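Acireductone dioxygenase (Bacillus anthracis, PDB 4QGL) probably catalyses the reaction of oxygen with an acireductone in the methionine salvage pathway, giving products that depend on whether iron or nickel is bound. Local coordinates at residues W37-Y50 with D108-F120. Residues are numbered along the deposited sequence; the frame is centred on the assembly and turned at random.
Sequences WNISKLPPHLNENY and DEVRFIVSGHGIF. With CD (cadmium ion), chain B; CD (cadmium ion), chain C.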
loop_
_atom_site.group_PDB
_atom_site.type_symbol
_atom_site.label_atom_id
_atom_site.label_comp_id
_atom_site.label_asym_id
_atom_site.label_seq_id
_atom_site.Cartn_x
_atom_site.Cartn_y
_atom_site.Cartn_z
ATOM N N TRP A 37 5.178 -10.457 -1.808
ATOM C CA TRP A 37 4.446 -11.627 -2.300
ATOM C C TRP A 37 4.822 -11.893 -3.737
ATOM O O TRP A 37 5.275 -10.982 -4.459
ATOM C CB TRP A 37 2.951 -11.395 -2.248
ATOM C CG TRP A 37 2.442 -11.192 -0.896
ATOM C CD1 TRP A 37 3.122 -11.354 0.285
ATOM C CD2 TRP A 37 1.114 -10.834 -0.554
ATOM N NE1 TRP A 37 2.283 -11.115 1.344
ATOM C CE2 TRP A 37 1.044 -10.792 0.856
ATOM C CE3 TRP A 37 -0.027 -10.555 -1.299
ATOM C CZ2 TRP A 37 -0.119 -10.481 1.524
ATOM C CZ3 TRP A 37 -1.165 -10.251 -0.645
ATOM C CH2 TRP A 37 -1.214 -10.209 0.763
ATOM N N ASN A 38 4.600 -13.133 -4.169
ATOM C CA ASN A 38 5.070 -13.577 -5.460
ATOM C C ASN A 38 4.120 -13.133 -6.567
ATOM O O ASN A 38 3.115 -13.760 -6.865
ATOM C CB ASN A 38 5.292 -15.067 -5.424
ATOM C CG ASN A 38 5.826 -15.584 -6.724
ATOM O OD1 ASN A 38 6.897 -15.185 -7.208
ATOM N ND2 ASN A 38 5.074 -16.441 -7.322
ATOM N N ILE A 39 4.462 -11.987 -7.148
ATOM C CA ILE A 39 3.583 -11.274 -8.092
ATOM C C ILE A 39 3.615 -11.978 -9.444
ATOM O O ILE A 39 2.677 -11.862 -10.203
ATOM C CB ILE A 39 3.901 -9.736 -8.125
ATOM C CG1 ILE A 39 2.873 -8.939 -8.933
ATOM C CG2 ILE A 39 5.304 -9.424 -8.610
ATOM C CD1 ILE A 39 1.657 -8.560 -8.119
ATOM N N SER A 40 4.666 -12.757 -9.704
ATOM C CA SER A 40 4.754 -13.603 -10.920
ATOM C C SER A 40 3.628 -14.635 -11.048
ATOM O O SER A 40 3.392 -15.161 -12.112
ATOM C CB SER A 40 6.092 -14.354 -10.988
ATOM O OG SER A 40 6.213 -15.323 -9.964
ATOM N N LYS A 41 2.957 -14.931 -9.944
ATOM C CA LYS A 41 1.718 -15.718 -9.977
ATOM C C LYS A 41 0.560 -15.075 -10.705
ATOM O O LYS A 41 -0.317 -15.763 -11.160
ATOM C CB LYS A 41 1.198 -15.954 -8.567
ATOM C CG LYS A 41 1.763 -17.172 -7.892
ATOM C CD LYS A 41 1.772 -16.919 -6.400
ATOM C CE LYS A 41 0.364 -16.625 -5.908
ATOM N NZ LYS A 41 0.322 -16.767 -4.425
ATOM N N LEU A 42 0.499 -13.763 -10.717
ATOM C CA LEU A 42 -0.632 -13.081 -11.288
ATOM C C LEU A 42 -0.673 -13.398 -12.761
ATOM O O LEU A 42 0.331 -13.296 -13.444
ATOM C CB LEU A 42 -0.519 -11.564 -11.067
ATOM C CG LEU A 42 -1.767 -10.710 -11.350
ATOM C CD1 LEU A 42 -2.799 -10.841 -10.242
ATOM C CD2 LEU A 42 -1.405 -9.242 -11.544
ATOM N N PRO A 43 -1.840 -13.812 -13.253
ATOM C CA PRO A 43 -2.059 -13.991 -14.680
ATOM C C PRO A 43 -1.870 -12.710 -15.486
ATOM O O PRO A 43 -2.282 -11.644 -15.058
ATOM C CB PRO A 43 -3.513 -14.448 -14.785
ATOM C CG PRO A 43 -3.938 -14.829 -13.425
ATOM C CD PRO A 43 -2.872 -14.471 -12.443
ATOM N N PRO A 44 -1.274 -12.832 -16.661
ATOM C CA PRO A 44 -0.908 -11.648 -17.430
ATOM C C PRO A 44 -2.063 -10.745 -17.857
ATOM O O PRO A 44 -1.868 -9.519 -17.916
ATOM C CB PRO A 44 -0.171 -12.241 -18.639
ATOM C CG PRO A 44 0.470 -13.474 -18.083
ATOM C CD PRO A 44 -0.585 -14.037 -17.164
ATOM N N HIS A 45 -3.240 -11.313 -18.110
ATOM C CA HIS A 45 -4.368 -10.477 -18.490
ATOM C C HIS A 45 -4.791 -9.614 -17.304
ATOM O O HIS A 45 -5.499 -8.635 -17.501
ATOM C CB HIS A 45 -5.538 -11.285 -19.037
ATOM C CG HIS A 45 -6.434 -11.839 -17.983
ATOM N ND1 HIS A 45 -7.629 -11.247 -17.648
ATOM C CD2 HIS A 45 -6.317 -12.932 -17.192
ATOM C CE1 HIS A 45 -8.210 -11.949 -16.691
ATOM N NE2 HIS A 45 -7.434 -12.976 -16.393
ATOM N N LEU A 46 -4.343 -9.947 -16.086
ATOM C CA LEU A 46 -4.543 -9.036 -14.930
ATOM C C LEU A 46 -3.423 -8.013 -14.633
ATOM O O LEU A 46 -3.629 -7.126 -13.817
ATOM C CB LEU A 46 -4.887 -9.835 -13.666
ATOM C CG LEU A 46 -6.224 -10.539 -13.799
ATOM C CD1 LEU A 46 -6.588 -11.265 -12.517
ATOM C CD2 LEU A 46 -7.302 -9.549 -14.176
ATOM N N ASN A 47 -2.260 -8.162 -15.275
ATOM C CA ASN A 47 -1.165 -7.180 -15.209
ATOM C C ASN A 47 -1.530 -5.836 -15.859
ATOM O O ASN A 47 -2.122 -5.790 -16.941
ATOM C CB ASN A 47 0.086 -7.719 -15.905
ATOM C CG ASN A 47 1.141 -8.172 -14.936
ATOM O OD1 ASN A 47 2.210 -7.569 -14.846
ATOM N ND2 ASN A 47 0.860 -9.255 -14.214
ATOM N N GLU A 48 -1.180 -4.752 -15.183
ATOM C CA GLU A 48 -1.498 -3.427 -15.669
ATOM C C GLU A 48 -2.912 -3.381 -16.236
ATOM O O GLU A 48 -3.144 -2.924 -17.346
ATOM C CB GLU A 48 -0.477 -2.976 -16.722
ATOM C CG GLU A 48 0.839 -2.424 -16.177
ATOM C CD GLU A 48 0.712 -1.728 -14.822
ATOM O OE1 GLU A 48 0.071 -0.664 -14.728
ATOM O OE2 GLU A 48 1.251 -2.253 -13.825
ATOM N N ASN A 49 -3.859 -3.856 -15.444
ATOM C CA ASN A 49 -5.233 -3.873 -15.853
ATOM C C ASN A 49 -5.966 -3.001 -14.876
ATOM O O ASN A 49 -5.995 -3.289 -13.679
ATOM C CB ASN A 49 -5.745 -5.304 -15.803
ATOM C CG ASN A 49 -7.106 -5.463 -16.436
ATOM O OD1 ASN A 49 -7.919 -4.554 -16.420
ATOM N ND2 ASN A 49 -7.367 -6.635 -16.980
ATOM N N TYR A 50 -6.542 -1.922 -15.381
ATOM C CA TYR A 50 -7.135 -0.894 -14.525
ATOM C C TYR A 50 -8.650 -0.769 -14.667
ATOM O O TYR A 50 -9.275 -0.136 -13.837
ATOM C CB TYR A 50 -6.466 0.473 -14.775
ATOM C CG TYR A 50 -5.015 0.525 -14.327
ATOM C CD1 TYR A 50 -4.683 0.877 -13.022
ATOM C CD2 TYR A 50 -3.979 0.184 -15.197
ATOM C CE1 TYR A 50 -3.371 0.895 -12.601
ATOM C CE2 TYR A 50 -2.666 0.211 -14.784
ATOM C CZ TYR A 50 -2.369 0.571 -13.482
ATOM O OH TYR A 50 -1.075 0.594 -13.042
ATOM N N ASP A 108 -4.814 -0.504 11.833
ATOM C CA ASP A 108 -3.757 -0.622 10.828
ATOM C C ASP A 108 -4.327 -0.374 9.441
ATOM O O ASP A 108 -5.494 -0.653 9.230
ATOM C CB ASP A 108 -3.188 -2.052 10.853
ATOM C CG ASP A 108 -2.325 -2.345 12.104
ATOM O OD1 ASP A 108 -2.023 -1.412 12.906
ATOM O OD2 ASP A 108 -1.921 -3.521 12.259
ATOM N N GLU A 109 -3.516 0.153 8.512
ATOM C CA GLU A 109 -3.896 0.306 7.098
ATOM C C GLU A 109 -2.988 -0.530 6.206
ATOM O O GLU A 109 -1.808 -0.211 6.002
ATOM C CB GLU A 109 -3.817 1.768 6.647
ATOM C CG GLU A 109 -4.446 2.047 5.278
ATOM C CD GLU A 109 -4.057 3.397 4.757
ATOM O OE1 GLU A 109 -3.792 4.269 5.605
ATOM O OE2 GLU A 109 -3.994 3.619 3.520
ATOM N N VAL A 110 -3.576 -1.566 5.625
ATOM C CA VAL A 110 -2.844 -2.590 4.916
ATOM C C VAL A 110 -3.185 -2.529 3.449
ATOM O O VAL A 110 -4.330 -2.446 3.083
ATOM C CB VAL A 110 -3.240 -3.944 5.472
ATOM C CG1 VAL A 110 -2.371 -5.057 4.909
ATOM C CG2 VAL A 110 -3.175 -3.905 6.992
ATOM N N ARG A 111 -2.177 -2.538 2.604
ATOM C CA ARG A 111 -2.385 -2.461 1.164
ATOM C C ARG A 111 -1.407 -3.418 0.500
ATOM O O ARG A 111 -0.274 -3.531 0.955
ATOM C CB ARG A 111 -2.149 -1.022 0.642
ATOM C CG ARG A 111 -3.157 0.030 1.113
ATOM C CD ARG A 111 -4.583 -0.257 0.617
ATOM N NE ARG A 111 -5.547 0.750 1.076
ATOM C CZ ARG A 111 -6.114 0.763 2.273
ATOM N NH1 ARG A 111 -5.847 -0.181 3.157
ATOM N NH2 ARG A 111 -6.957 1.721 2.583
ATOM N N PHE A 112 -1.832 -4.121 -0.549
ATOM C CA PHE A 112 -0.889 -4.872 -1.370
ATOM C C PHE A 112 -0.952 -4.363 -2.782
ATOM O O PHE A 112 -2.023 -4.313 -3.355
ATOM C CB PHE A 112 -1.228 -6.344 -1.352
ATOM C CG PHE A 112 -0.519 -7.156 -2.406
ATOM C CD1 PHE A 112 0.791 -7.490 -2.270
ATOM C CD2 PHE A 112 -1.196 -7.619 -3.513
ATOM C CE1 PHE A 112 1.426 -8.252 -3.224
ATOM C CE2 PHE A 112 -0.574 -8.382 -4.474
ATOM C CZ PHE A 112 0.747 -8.691 -4.328
ATOM N N ILE A 113 0.166 -3.991 -3.371
ATOM C CA ILE A 113 0.084 -3.451 -4.721
ATOM C C ILE A 113 0.081 -4.564 -5.761
ATOM O O ILE A 113 0.956 -5.443 -5.757
ATOM C CB ILE A 113 1.236 -2.489 -5.028
ATOM C CG1 ILE A 113 1.340 -1.362 -3.974
ATOM C CG2 ILE A 113 1.090 -1.931 -6.426
ATOM C CD1 ILE A 113 0.032 -0.906 -3.367
ATOM N N VAL A 114 -0.914 -4.516 -6.636
ATOM C CA VAL A 114 -1.001 -5.426 -7.757
ATOM C C VAL A 114 -0.467 -4.824 -9.024
ATOM O O VAL A 114 0.269 -5.454 -9.746
ATOM C CB VAL A 114 -2.444 -5.844 -8.064
ATOM C CG1 VAL A 114 -2.436 -7.031 -9.034
ATOM C CG2 VAL A 114 -3.214 -6.237 -6.802
ATOM N N SER A 115 -0.875 -3.597 -9.311
ATOM C CA SER A 115 -0.370 -2.845 -10.464
ATOM C C SER A 115 -0.124 -1.394 -10.112
ATOM O O SER A 115 -0.647 -0.925 -9.117
ATOM C CB SER A 115 -1.401 -2.911 -11.569
ATOM O OG SER A 115 -1.417 -4.211 -12.137
ATOM N N GLY A 116 0.644 -0.679 -10.951
ATOM C CA GLY A 116 0.938 0.757 -10.781
ATOM C C GLY A 116 1.811 1.050 -9.593
ATOM O O GLY A 116 2.668 0.243 -9.239
ATOM N N HIS A 117 1.595 2.215 -8.970
ATOM C CA HIS A 117 2.483 2.689 -7.877
ATOM C C HIS A 117 1.769 3.490 -6.810
ATOM O O HIS A 117 0.690 4.037 -7.045
ATOM C CB HIS A 117 3.619 3.557 -8.414
ATOM C CG HIS A 117 4.394 2.927 -9.526
ATOM N ND1 HIS A 117 3.996 3.003 -10.843
ATOM C CD2 HIS A 117 5.544 2.223 -9.521
ATOM C CE1 HIS A 117 4.863 2.360 -11.602
ATOM N NE2 HIS A 117 5.815 1.877 -10.822
ATOM N N GLY A 118 2.350 3.551 -5.623
ATOM C CA GLY A 118 1.891 4.500 -4.631
ATOM C C GLY A 118 3.060 4.923 -3.788
ATOM O O GLY A 118 4.118 4.313 -3.852
ATOM N N ILE A 119 2.876 5.997 -3.027
ATOM C CA ILE A 119 3.847 6.409 -2.035
ATOM C C ILE A 119 3.120 6.609 -0.726
ATOM O O ILE A 119 2.196 7.389 -0.668
ATOM C CB ILE A 119 4.550 7.741 -2.372
ATOM C CG1 ILE A 119 5.204 7.730 -3.753
ATOM C CG2 ILE A 119 5.665 7.985 -1.353
ATOM C CD1 ILE A 119 5.387 9.113 -4.347
ATOM N N PHE A 120 3.552 5.924 0.322
ATOM C CA PHE A 120 3.122 6.278 1.654
ATOM C C PHE A 120 4.158 7.117 2.349
ATOM O O PHE A 120 5.329 6.764 2.372
ATOM C CB PHE A 120 2.887 5.047 2.492
ATOM C CG PHE A 120 1.488 4.518 2.367
ATOM C CD1 PHE A 120 0.458 5.145 3.029
ATOM C CD2 PHE A 120 1.197 3.399 1.592
ATOM C CE1 PHE A 120 -0.830 4.689 2.908
ATOM C CE2 PHE A 120 -0.092 2.943 1.473
ATOM C CZ PHE A 120 -1.103 3.592 2.136
HETATM CD CD CD B . -4.595 6.396 5.489
HETATM CD CD CD C . 8.074 0.502 -11.059
HETATM O O HOH W 1 -4.328 -4.813 -12.293
HETATM O O HOH W 2 2.222 -6.238 -12.251
HETATM O O HOH W 3 -3.751 6.900 3.355
#
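At the end of the cupin barrel where strand 109-113 bends into strand 116-123, the loop that follows strand 33-36 closes over the bend, with Trp37, Ile39 and Leu42 laid against Phe112 and Val114. Trp37 and Phe112 form an offset stack: the six-membered ring lies with its centroid 4.3 Å from that of the phenyl, the planes inclined by 29°, and Trp37 CE3 sits over the centre of one Phe112 face. Phe112 reaches the loop because its CG is anti to the backbone N (chi1 167°), while the indole NE1 is held by Glu35. Ile39 adds a single methyl, CD1, 3.9 Å from Phe112 CZ, and Leu42 meets Val114 at about a right angle, its CD2 3.5 Å from Val114 CG1.

Opposite Val159 of strand 158-164 the chain fits two residues, Val114 and Ser115, the mark of a classic beta bulge, at the bend where it passes from one sheet of the cupin fold to the other. Here the contact becomes polar. Ser115 OG receives a weak, bent bond from Glu48 N (3.1 Å, N-H...acceptor angle 127°) and donates to a water 3.0 Å from it, which in turn donates to Leu46 O and Asn49 O and so ties the serine to two loop carbonyls. A second water bridges Asn47 OD1 and Val114 O. Glu48 folds back at chi2 to bring its OE2 3.3 Å from Gly116 N, in a weak but fairly straight bond, though the exact place of the carboxylate is uncertain. Beside it Tyr50 OH comes close to Gly116, which has a positive phi; the next residue, His117, binds a cadmium ion.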